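Arginine kinase (Cydia pomonella granulosis virus, PDB 6VVG) probably acts as a serine/threonine protein kinase that binds ATP, and its activity relies on side-to-side dimerization centred on the regulatory alpha C helix. Local coordinates at residues A[57-63]-A[160-166]; A[74-78]-A[89-94]; A[140-145]-A[174-179]. All coordinates share one frame; numbering follows the deposited sequence.

All three contacts lie within one protein kinase fold, ranged round the nucleotide cleft. Contact 2 belongs to the five-stranded antiparallel sheet of the N-terminal lobe, contact 1 joins helix 59-66 to residues 160-166, and contact 3 ties together two loops of the C-terminal lobe. The centre of contact 1 is about 14 Å from each of the others, which are about 22 Å apart. Contact 2 is nested inside the loop that contact 1 closes; the segments of contacts 1 and 3 alternate along the chain. Tyr161 OH probably hydrogen-bonds to Ile74 N and Arg165 bridges to Asp174, so residues 160-166 touch both other contacts. Contacts 1 and 2 both touch AMP and the second subunit.

Contact 1: residues A[57-63]-A[160-166]; sequences NSLEFDV and DYGLSRI. With AMP (adenosine monophosphate), chain C.
The amide of Asn57 is laid against the backbone of residues 162-164, and its ND2 donates to two carbonyls. The bond from Asn57 ND2 to Ser164 O is 2.9 Å long, nearly straight at 170°, and falls on a lone pair in the carbonyl plane. Asn57 ND2 also gives a hydrogen to Gly162 O at 2.8 Å, from above that carbonyl's plane. CG lies anti to the backbone N (chi1 174°), which carries the amide across to 162-164; its own rotation turns OD1 back to Leu59 N, which donates from above the carbonyl plane at 3.0 Å, a cap on the turn entering the helix. Asn57 ND2 lies over one face of the Arg165 guanidinium, the two planes 15° apart; Arg165 itself pairs with Asp174, and a water joins Asn57 OD1, Ser164 O and Arg165 NH1.

Farther along, Val63 sets its CG1 over the face of Tyr161, 3.4 Å from the ring centroid, a CH-pi contact. Its other methyl, CG2, turns to Ser164. Leu59 presses CD2 onto the backbone, 3.3 Å from Arg165 N, and reaches Ile166 with CD1. Glu60, extended beyond CG, runs alongside Tyr161 O and Gly162 until OE1 is 3.3 Å from Gly162 CA; a water bridges its OE2 to Tyr161 N. Its main polar partner is Lys49, in a salt bridge.

Asp160 OD2 approaches AMP O1P to 3.1 Å. With Asp160-Tyr161-Gly162 at the position of the DFG motif, this approach and the Glu60-Lys49 salt bridge are consistent with the alpha C-in, DFG-in arrangement of an active-like kinase.

Contact 2: residues A[74-78]-A[89-94]; sequences IKLHN and LIMDYV. With AMP (adenosine monophosphate), chain C.
A classic beta bulge interrupts the hairpin of strands 76-82 and 87-92, His77 and Asn78 both facing Ile90. The evidence is that Ile90 O accepts from His77 N at 2.8 Å and from Asn78 N at 3.2 Å. Ile90 N returns a bond to Asn78 O, whereas Leu76 and Met91 face each other as a non-hydrogen-bonded pair, the register shifting by one residue between it and Asn78-Ile90. Leu76 CD1 packs on Leu89 CB.

His77 turns its ring edge to Asp92: NE2 donates to OD1 at 2.7 Å. The carboxylate oxygen lies in the ring plane but is met from 50° above its own, the planes 65° apart. Asp92 OD1 is also held by Lys44 in a salt bridge, and His77 ND1 bonds Asp83 of the second subunit, so the ring links Asp92 to the neighbouring subunit.

Residues 91-94 form the gatekeeper and hinge of the kinase fold, which read the adenine edge. Val94 N donates to AMP N1 at 3.2 Å; AMP N6 makes a weak, bent bond to Asp92 O. From the loop leading into strand 76-82, Ile74 sends CD1 to 3.3 Å from AMP N6, touching Val94 CG2 at 4.0 Å, while its CG2 rests on Met91 CB. Tyr93 covers AMP C2 with its ring face, that carbon lying over the ring centre. A water joins Lys75 N and NZ to Asp92 OD2.

Contact 3: residues A[140-145]-A[174-179]; sequences NDVKLE and DGTTVY
Lys143 begins its course across residues 174-179 over the ring of Tyr179. Its CB stands 3.5 Å from the ring centroid and 21° off the normal, a CH-pi contact over one face, offset toward the rim near CZ and CE1. With CG between the backbone N and the carbonyl carbon (chi1 49°), the chain then extends toward Thr176, crossing that side chain at about a right angle. Lys143 CD comes 3.6 Å from Thr176 OG1, CE 3.4 Å from the same oxygen, and NZ ends 3.0 Å from it. NZ also donates to a water at 2.9 Å that bridges Thr176 OG1 and Asp141 OD2, and keeps a long salt bridge to Asp141 OD2 itself.

Next along the chain, Leu144 N makes a weak bond to Tyr179 OH, which a water joins to Glu145 OE2. At the start of the segment, Asn140 ND2 donates to Asp174 OD1 at 3.1 Å, on its syn side; Lys184 holds both partners, bonding Asn140 OD1 and forming a salt bridge with Asp174.

His139-Asn140-Asp141 is consistent with the HRD motif of the catalytic loop, Asn replacing Arg; Lys143 approaches activation-segment Thr176 as in serine/threonine kinases.

Contact 1: residues A[57-63]-A[160-166]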
loop_
_atom_site.group_PDB
_atom_site.type_symbol
_atom_site.label_atom_id
_atom_site.label_comp_id
_atom_site.label_asym_id
_atom_site.label_seq_id
_atom_site.Cartn_x
_atom_site.Cartn_y
_atom_site.Cartn_z
ATOM N N ASN A 57 2.495 -8.783 4.713
ATOM C CA ASN A 57 2.433 -7.331 4.571
ATOM C C ASN A 57 1.953 -7.032 3.155
ATOM O O ASN A 57 2.702 -7.209 2.188
ATOM C CB ASN A 57 3.802 -6.710 4.844
ATOM C CG ASN A 57 3.839 -5.215 4.576
ATOM O OD1 ASN A 57 2.841 -4.613 4.187
ATOM N ND2 ASN A 57 5.001 -4.610 4.787
ATOM N N SER A 58 0.702 -6.578 3.029
ATOM C CA SER A 58 0.109 -6.409 1.705
ATOM C C SER A 58 0.900 -5.432 0.846
ATOM O O SER A 58 0.871 -5.527 -0.387
ATOM C CB SER A 58 -1.343 -5.946 1.837
ATOM O OG SER A 58 -1.423 -4.636 2.373
ATOM N N LEU A 59 1.611 -4.490 1.467
ATOM C CA LEU A 59 2.383 -3.523 0.695
ATOM C C LEU A 59 3.506 -4.176 -0.100
ATOM O O LEU A 59 3.990 -3.582 -1.069
ATOM C CB LEU A 59 2.965 -2.458 1.623
ATOM C CG LEU A 59 3.197 -1.072 1.019
ATOM C CD1 LEU A 59 1.870 -0.424 0.670
ATOM C CD2 LEU A 59 4.001 -0.193 1.968
ATOM N N GLU A 60 3.938 -5.376 0.292
ATOM C CA GLU A 60 4.961 -6.078 -0.478
ATOM C C GLU A 60 4.507 -6.288 -1.915
ATOM O O GLU A 60 5.310 -6.188 -2.850
ATOM C CB GLU A 60 5.290 -7.415 0.186
ATOM C CG GLU A 60 6.408 -8.187 -0.496
ATOM C CD GLU A 60 6.898 -9.366 0.325
ATOM O OE1 GLU A 60 6.299 -9.654 1.385
ATOM O OE2 GLU A 60 7.887 -10.006 -0.095
ATOM N N PHE A 61 3.218 -6.566 -2.113
ATOM C CA PHE A 61 2.684 -6.704 -3.464
ATOM C C PHE A 61 2.807 -5.395 -4.234
ATOM O O PHE A 61 3.237 -5.379 -5.392
ATOM C CB PHE A 61 1.224 -7.166 -3.391
ATOM C CG PHE A 61 0.536 -7.235 -4.727
ATOM C CD1 PHE A 61 0.909 -8.184 -5.664
ATOM C CD2 PHE A 61 -0.483 -6.353 -5.041
ATOM C CE1 PHE A 61 0.280 -8.251 -6.893
ATOM C CE2 PHE A 61 -1.116 -6.414 -6.268
ATOM C CZ PHE A 61 -0.731 -7.364 -7.196
ATOM N N ASP A 62 2.447 -4.279 -3.596
ATOM C CA ASP A 62 2.466 -2.992 -4.286
ATOM C C ASP A 62 3.862 -2.645 -4.787
ATOM O O ASP A 62 4.020 -2.133 -5.903
ATOM C CB ASP A 62 1.958 -1.886 -3.362
ATOM C CG ASP A 62 0.568 -2.160 -2.830
ATOM O OD1 ASP A 62 0.390 -3.188 -2.151
ATOM O OD2 ASP A 62 -0.344 -1.345 -3.092
ATOM N N VAL A 63 4.886 -2.885 -3.967
ATOM C CA VAL A 63 6.240 -2.497 -4.351
ATOM C C VAL A 63 6.644 -3.204 -5.639
ATOM O O VAL A 63 7.187 -2.587 -6.561
ATOM C CB VAL A 63 7.231 -2.783 -3.210
ATOM C CG1 VAL A 63 8.655 -2.522 -3.683
ATOM C CG2 VAL A 63 6.897 -1.925 -1.997
ATOM N N ASP A 160 13.156 -7.974 -1.125
ATOM C CA ASP A 160 12.452 -8.171 0.146
ATOM C C ASP A 160 11.690 -6.912 0.576
ATOM O O ASP A 160 12.089 -6.177 1.481
ATOM C CB ASP A 160 13.391 -8.629 1.266
ATOM C CG ASP A 160 12.624 -9.236 2.440
ATOM O OD1 ASP A 160 11.386 -9.064 2.484
ATOM O OD2 ASP A 160 13.243 -9.883 3.309
ATOM N N TYR A 161 10.598 -6.656 -0.134
ATOM C CA TYR A 161 9.685 -5.571 0.203
ATOM C C TYR A 161 8.690 -5.945 1.308
ATOM O O TYR A 161 7.663 -5.274 1.457
ATOM C CB TYR A 161 8.952 -5.124 -1.063
ATOM C CG TYR A 161 9.833 -5.197 -2.303
ATOM C CD1 TYR A 161 11.149 -4.748 -2.272
ATOM C CD2 TYR A 161 9.354 -5.727 -3.495
ATOM C CE1 TYR A 161 11.959 -4.821 -3.390
ATOM C CE2 TYR A 161 10.153 -5.798 -4.618
ATOM C CZ TYR A 161 11.457 -5.344 -4.559
ATOM O OH TYR A 161 12.262 -5.416 -5.670
ATOM N N GLY A 162 8.999 -6.965 2.112
ATOM C CA GLY A 162 8.063 -7.451 3.111
ATOM C C GLY A 162 7.886 -6.546 4.315
ATOM O O GLY A 162 6.911 -6.707 5.057
ATOM N N LEU A 163 8.804 -5.605 4.535
ATOM C CA LEU A 163 8.681 -4.645 5.625
ATOM C C LEU A 163 8.366 -3.241 5.125
ATOM O O LEU A 163 8.468 -2.280 5.896
ATOM C CB LEU A 163 9.961 -4.627 6.461
ATOM C CG LEU A 163 10.233 -5.871 7.308
ATOM C CD1 LEU A 163 11.448 -5.655 8.203
ATOM C CD2 LEU A 163 9.025 -6.250 8.150
ATOM N N SER A 164 7.980 -3.103 3.857
ATOM C CA SER A 164 7.687 -1.797 3.281
ATOM C C SER A 164 6.490 -1.154 3.975
ATOM O O SER A 164 5.568 -1.836 4.436
ATOM C CB SER A 164 7.407 -1.931 1.783
ATOM O OG SER A 164 8.576 -2.301 1.071
ATOM N N ARG A 165 6.502 0.177 4.032
ATOM C CA ARG A 165 5.475 0.912 4.753
ATOM C C ARG A 165 5.065 2.172 4.002
ATOM O O ARG A 165 5.812 2.713 3.180
ATOM C CB ARG A 165 5.950 1.322 6.158
ATOM C CG ARG A 165 6.486 0.200 7.018
ATOM C CD ARG A 165 5.366 -0.705 7.503
ATOM N NE ARG A 165 5.911 -1.865 8.195
ATOM C CZ ARG A 165 5.331 -3.060 8.241
ATOM N NH1 ARG A 165 4.162 -3.256 7.646
ATOM N NH2 ARG A 165 5.920 -4.055 8.893
ATOM N N ILE A 166 3.865 2.650 4.328
ATOM C CA ILE A 166 3.344 3.891 3.767
ATOM C C ILE A 166 3.893 5.069 4.563
ATOM O O ILE A 166 3.882 5.059 5.799
ATOM C CB ILE A 166 1.806 3.896 3.779
ATOM C CG1 ILE A 166 1.246 2.847 2.818
ATOM C CG2 ILE A 166 1.281 5.275 3.416
ATOM C CD1 ILE A 166 -0.273 2.723 2.850
HETATM P P AMP C . 14.526 -12.560 0.755
HETATM O O1P AMP C . 15.012 -12.163 2.132
HETATM O O2P AMP C . 15.265 -11.718 -0.257
HETATM O O3P AMP C . 13.018 -12.496 0.758
HETATM O "O5'" AMP C . 14.916 -14.077 0.468
HETATM C "C5'" AMP C . 15.962 -14.712 1.187
HETATM C "C4'" AMP C . 17.214 -14.851 0.354
HETATM O "O4'" AMP C . 16.909 -15.533 -0.895
HETATM C "C3'" AMP C . 17.874 -13.556 -0.095
HETATM O "O3'" AMP C . 18.650 -12.946 0.922
HETATM C "C2'" AMP C . 18.689 -14.020 -1.293
HETATM O "O2'" AMP C . 19.848 -14.725 -0.872
HETATM C "C1'" AMP C . 17.716 -15.010 -1.933
HETATM N N9 AMP C . 16.838 -14.334 -2.905
HETATM C C8 AMP C . 15.726 -13.674 -2.568
HETATM N N7 AMP C . 15.188 -13.177 -3.683
HETATM C C5 AMP C . 15.973 -13.530 -4.711
HETATM C C6 AMP C . 15.875 -13.278 -6.059
HETATM N N6 AMP C . 14.903 -12.553 -6.853
HETATM N N1 AMP C . 16.795 -13.741 -6.891
HETATM C C2 AMP C . 17.833 -14.464 -6.406
HETATM N N3 AMP C . 17.934 -14.714 -5.079
HETATM C C4 AMP C . 16.997 -14.241 -4.234
HETATM O O HOH W 1 2.645 -1.949 5.273
HETATM O O HOH W 2 9.373 -8.881 -1.865
#

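Contact 2: residues A[74-78]-A[89-94]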
loop_
_atom_site.group_PDB
_atom_site.type_symbol
_atom_site.label_atom_id
_atom_site.label_comp_id
_atom_site.label_asym_id
_atom_site.label_seq_id
_atom_site.Cartn_x
_atom_site.Cartn_y
_atom_site.Cartn_z
ATOM N N ILE A 74 12.573 -6.152 -8.529
ATOM C CA ILE A 74 12.383 -7.540 -8.942
ATOM C C ILE A 74 10.953 -7.721 -9.429
ATOM O O ILE A 74 9.997 -7.397 -8.713
ATOM C CB ILE A 74 12.717 -8.508 -7.793
ATOM C CG1 ILE A 74 14.143 -8.229 -7.299
ATOM C CG2 ILE A 74 12.563 -9.941 -8.242
ATOM C CD1 ILE A 74 14.730 -9.280 -6.390
ATOM N N LYS A 75 10.807 -8.242 -10.646
ATOM C CA LYS A 75 9.486 -8.401 -11.237
ATOM C C LYS A 75 8.731 -9.545 -10.566
ATOM O O LYS A 75 9.288 -10.617 -10.311
ATOM C CB LYS A 75 9.589 -8.678 -12.739
ATOM C CG LYS A 75 10.740 -8.003 -13.470
ATOM C CD LYS A 75 10.493 -6.521 -13.686
ATOM C CE LYS A 75 11.729 -5.842 -14.272
ATOM N NZ LYS A 75 13.016 -6.355 -13.704
ATOM N N LEU A 76 7.450 -9.317 -10.295
ATOM C CA LEU A 76 6.566 -10.332 -9.735
ATOM C C LEU A 76 5.747 -10.952 -10.862
ATOM O O LEU A 76 5.009 -10.247 -11.557
ATOM C CB LEU A 76 5.643 -9.731 -8.678
ATOM C CG LEU A 76 4.689 -10.712 -7.994
ATOM C CD1 LEU A 76 5.461 -11.606 -7.035
ATOM C CD2 LEU A 76 3.573 -9.974 -7.268
ATOM N N HIS A 77 5.863 -12.268 -11.028
ATOM C CA HIS A 77 5.189 -12.954 -12.123
ATOM C C HIS A 77 3.840 -13.520 -11.698
ATOM O O HIS A 77 2.848 -13.368 -12.417
ATOM C CB HIS A 77 6.095 -14.057 -12.666
ATOM C CG HIS A 77 7.223 -13.542 -13.501
ATOM N ND1 HIS A 77 7.018 -12.900 -14.703
ATOM C CD2 HIS A 77 8.562 -13.545 -13.298
ATOM C CE1 HIS A 77 8.183 -12.543 -15.212
ATOM N NE2 HIS A 77 9.136 -12.926 -14.382
ATOM N N ASN A 78 3.779 -14.159 -10.533
ATOM C CA ASN A 78 2.525 -14.674 -10.003
ATOM C C ASN A 78 2.477 -14.414 -8.506
ATOM O O ASN A 78 3.514 -14.293 -7.853
ATOM C CB ASN A 78 2.366 -16.173 -10.272
ATOM C CG ASN A 78 2.496 -16.517 -11.740
ATOM O OD1 ASN A 78 1.500 -16.620 -12.455
ATOM N ND2 ASN A 78 3.729 -16.698 -12.197
ATOM N N LEU A 89 4.583 -15.949 -3.732
ATOM C CA LEU A 89 5.094 -14.944 -4.655
ATOM C C LEU A 89 6.119 -15.613 -5.561
ATOM O O LEU A 89 7.142 -16.109 -5.078
ATOM C CB LEU A 89 5.731 -13.767 -3.916
ATOM C CG LEU A 89 4.842 -12.778 -3.167
ATOM C CD1 LEU A 89 4.320 -13.410 -1.898
ATOM C CD2 LEU A 89 5.626 -11.507 -2.866
ATOM N N ILE A 90 5.849 -15.635 -6.863
ATOM C CA ILE A 90 6.770 -16.196 -7.850
ATOM C C ILE A 90 7.403 -15.033 -8.598
ATOM O O ILE A 90 6.716 -14.301 -9.324
ATOM C CB ILE A 90 6.069 -17.166 -8.810
ATOM C CG1 ILE A 90 5.458 -18.326 -8.021
ATOM C CG2 ILE A 90 7.057 -17.683 -9.845
ATOM C CD1 ILE A 90 4.663 -19.300 -8.866
ATOM N N MET A 91 8.712 -14.868 -8.427
ATOM C CA MET A 91 9.449 -13.715 -8.919
ATOM C C MET A 91 10.672 -14.182 -9.697
ATOM O O MET A 91 11.045 -15.358 -9.671
ATOM C CB MET A 91 9.883 -12.806 -7.760
ATOM C CG MET A 91 10.810 -13.500 -6.759
ATOM S SD MET A 91 11.244 -12.465 -5.347
ATOM C CE MET A 91 9.620 -12.026 -4.733
ATOM N N ASP A 92 11.298 -13.240 -10.395
ATOM C CA ASP A 92 12.519 -13.550 -11.122
ATOM C C ASP A 92 13.631 -13.946 -10.155
ATOM O O ASP A 92 13.681 -13.487 -9.010
ATOM C CB ASP A 92 12.981 -12.343 -11.942
ATOM C CG ASP A 92 12.266 -12.220 -13.272
ATOM O OD1 ASP A 92 11.796 -13.244 -13.807
ATOM O OD2 ASP A 92 12.187 -11.086 -13.789
ATOM N N TYR A 93 14.526 -14.815 -10.628
ATOM C CA TYR A 93 15.842 -15.002 -10.027
ATOM C C TYR A 93 16.794 -14.043 -10.733
ATOM O O TYR A 93 16.983 -14.146 -11.948
ATOM C CB TYR A 93 16.317 -16.449 -10.177
ATOM C CG TYR A 93 17.636 -16.746 -9.488
ATOM C CD1 TYR A 93 18.831 -16.238 -9.983
ATOM C CD2 TYR A 93 17.684 -17.531 -8.342
ATOM C CE1 TYR A 93 20.034 -16.499 -9.356
ATOM C CE2 TYR A 93 18.885 -17.801 -7.711
ATOM C CZ TYR A 93 20.056 -17.282 -8.222
ATOM O OH TYR A 93 21.255 -17.545 -7.600
ATOM N N VAL A 94 17.381 -13.105 -9.988
ATOM C CA VAL A 94 18.202 -12.066 -10.589
ATOM C C VAL A 94 19.688 -12.242 -10.298
ATOM O O VAL A 94 20.515 -11.866 -11.138
ATOM C CB VAL A 94 17.729 -10.663 -10.152
ATOM C CG1 VAL A 94 16.315 -10.390 -10.659
ATOM C CG2 VAL A 94 17.802 -10.526 -8.639
HETATM P P AMP C . 14.526 -12.560 0.755
HETATM O O1P AMP C . 15.012 -12.163 2.132
HETATM O O2P AMP C . 15.265 -11.718 -0.257
HETATM O O3P AMP C . 13.018 -12.496 0.758
HETATM O "O5'" AMP C . 14.916 -14.077 0.468
HETATM C "C5'" AMP C . 15.962 -14.712 1.187
HETATM C "C4'" AMP C . 17.214 -14.851 0.354
HETATM O "O4'" AMP C . 16.909 -15.533 -0.895
HETATM C "C3'" AMP C . 17.874 -13.556 -0.095
HETATM O "O3'" AMP C . 18.650 -12.946 0.922
HETATM C "C2'" AMP C . 18.689 -14.020 -1.293
HETATM O "O2'" AMP C . 19.848 -14.725 -0.872
HETATM C "C1'" AMP C . 17.716 -15.010 -1.933
HETATM N N9 AMP C . 16.838 -14.334 -2.905
HETATM C C8 AMP C . 15.726 -13.674 -2.568
HETATM N N7 AMP C . 15.188 -13.177 -3.683
HETATM C C5 AMP C . 15.973 -13.530 -4.711
HETATM C C6 AMP C . 15.875 -13.278 -6.059
HETATM N N6 AMP C . 14.903 -12.553 -6.853
HETATM N N1 AMP C . 16.795 -13.741 -6.891
HETATM C C2 AMP C . 17.833 -14.464 -6.406
HETATM N N3 AMP C . 17.934 -14.714 -5.079
HETATM C C4 AMP C . 16.997 -14.241 -4.234
HETATM O O HOH W 3 13.346 -8.941 -11.906
#

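Contact 3: residues A[140-145]-A[174-179]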
loop_
_atom_site.group_PDB
_atom_site.type_symbol
_atom_site.label_atom_id
_atom_site.label_comp_id
_atom_site.label_asym_id
_atom_site.label_seq_id
_atom_site.Cartn_x
_atom_site.Cartn_y
_atom_site.Cartn_z
ATOM N N ASN A 140 12.158 0.329 4.105
ATOM C CA ASN A 140 12.147 0.137 5.550
ATOM C C ASN A 140 12.921 -1.090 6.022
ATOM O O ASN A 140 12.879 -1.390 7.218
ATOM C CB ASN A 140 10.710 0.048 6.094
ATOM C CG ASN A 140 10.645 0.055 7.615
ATOM O OD1 ASN A 140 11.327 0.834 8.284
ATOM N ND2 ASN A 140 9.811 -0.818 8.167
ATOM N N ASP A 141 13.593 -1.832 5.145
ATOM C CA ASP A 141 14.555 -2.826 5.622
ATOM C C ASP A 141 15.794 -2.856 4.708
ATOM O O ASP A 141 16.253 -3.924 4.294
ATOM C CB ASP A 141 13.910 -4.218 5.721
ATOM C CG ASP A 141 14.658 -5.101 6.693
ATOM O OD1 ASP A 141 15.347 -4.582 7.594
ATOM O OD2 ASP A 141 14.576 -6.316 6.582
ATOM N N VAL A 142 16.229 -1.699 4.217
ATOM C CA VAL A 142 17.442 -1.620 3.407
ATOM C C VAL A 142 18.631 -2.111 4.225
ATOM O O VAL A 142 18.899 -1.598 5.318
ATOM C CB VAL A 142 17.670 -0.181 2.932
ATOM C CG1 VAL A 142 18.958 -0.067 2.149
ATOM C CG2 VAL A 142 16.469 0.306 2.129
ATOM N N LYS A 143 19.347 -3.099 3.698
ATOM C CA LYS A 143 20.562 -3.606 4.320
ATOM C C LYS A 143 21.301 -4.448 3.290
ATOM O O LYS A 143 20.764 -4.782 2.230
ATOM C CB LYS A 143 20.256 -4.419 5.578
ATOM C CG LYS A 143 19.182 -5.483 5.405
ATOM C CD LYS A 143 19.052 -6.328 6.672
ATOM C CE LYS A 143 17.775 -7.155 6.663
ATOM N NZ LYS A 143 17.809 -8.246 7.680
ATOM N N LEU A 144 22.542 -4.802 3.628
ATOM C CA LEU A 144 23.394 -5.533 2.698
ATOM C C LEU A 144 22.694 -6.771 2.150
ATOM O O LEU A 144 22.740 -7.048 0.948
ATOM C CB LEU A 144 24.696 -5.930 3.393
ATOM C CG LEU A 144 25.514 -4.811 4.038
ATOM C CD1 LEU A 144 26.622 -5.362 4.915
ATOM C CD2 LEU A 144 26.080 -3.926 2.940
ATOM N N GLU A 145 22.042 -7.533 3.027
ATOM C CA GLU A 145 21.451 -8.802 2.628
ATOM C C GLU A 145 20.265 -8.630 1.684
ATOM O O GLU A 145 19.868 -9.599 1.028
ATOM C CB GLU A 145 21.025 -9.573 3.879
ATOM C CG GLU A 145 22.174 -9.916 4.829
ATOM C CD GLU A 145 22.549 -8.771 5.762
ATOM O OE1 GLU A 145 22.041 -7.648 5.569
ATOM O OE2 GLU A 145 23.360 -8.993 6.685
ATOM N N ASP A 174 10.098 -2.880 13.631
ATOM C CA ASP A 174 10.284 -3.941 12.651
ATOM C C ASP A 174 11.617 -3.752 11.928
ATOM O O ASP A 174 12.179 -2.657 11.888
ATOM C CB ASP A 174 9.121 -3.973 11.655
ATOM C CG ASP A 174 9.018 -2.709 10.819
ATOM O OD1 ASP A 174 9.626 -1.681 11.184
ATOM O OD2 ASP A 174 8.311 -2.748 9.789
ATOM N N GLY A 175 12.134 -4.843 11.380
ATOM C CA GLY A 175 13.406 -4.789 10.686
ATOM C C GLY A 175 14.581 -5.067 11.603
ATOM O O GLY A 175 14.455 -5.667 12.675
ATOM N N THR A 176 15.750 -4.604 11.172
ATOM C CA THR A 176 17.006 -4.905 11.848
ATOM C C THR A 176 17.467 -3.705 12.665
ATOM O O THR A 176 17.729 -2.628 12.114
ATOM C CB THR A 176 18.080 -5.310 10.841
ATOM O OG1 THR A 176 17.552 -6.304 9.953
ATOM C CG2 THR A 176 19.307 -5.869 11.550
ATOM N N THR A 177 17.617 -3.918 13.974
ATOM C CA THR A 177 17.872 -2.826 14.903
ATOM C C THR A 177 19.097 -2.013 14.508
ATOM O O THR A 177 19.091 -0.783 14.610
ATOM C CB THR A 177 18.041 -3.395 16.314
ATOM O OG1 THR A 177 16.892 -4.184 16.653
ATOM C CG2 THR A 177 18.229 -2.289 17.338
ATOM N N VAL A 178 20.154 -2.676 14.043
ATOM C CA VAL A 178 21.428 -1.989 13.855
ATOM C C VAL A 178 21.405 -1.108 12.612
ATOM O O VAL A 178 22.385 -0.412 12.317
ATOM C CB VAL A 178 22.601 -2.984 13.785
ATOM C CG1 VAL A 178 22.821 -3.657 15.138
ATOM C CG2 VAL A 178 22.361 -4.029 12.699
ATOM N N TYR A 179 20.301 -1.130 11.873
ATOM C CA TYR A 179 20.093 -0.198 10.774
ATOM C C TYR A 179 19.087 0.890 11.122
ATOM O O TYR A 179 18.749 1.704 10.255
ATOM C CB TYR A 179 19.631 -0.946 9.514
ATOM C CG TYR A 179 20.723 -1.713 8.786
ATOM C CD1 TYR A 179 21.021 -3.026 9.128
ATOM C CD2 TYR A 179 21.443 -1.128 7.750
ATOM C CE1 TYR A 179 22.009 -3.735 8.465
ATOM C CE2 TYR A 179 22.437 -1.828 7.084
ATOM C CZ TYR A 179 22.714 -3.132 7.445
ATOM O OH TYR A 179 23.697 -3.834 6.785
HETATM O O HOH W 4 15.402 -7.269 9.054
HETATM O O HOH W 5 23.996 -6.242 7.545
#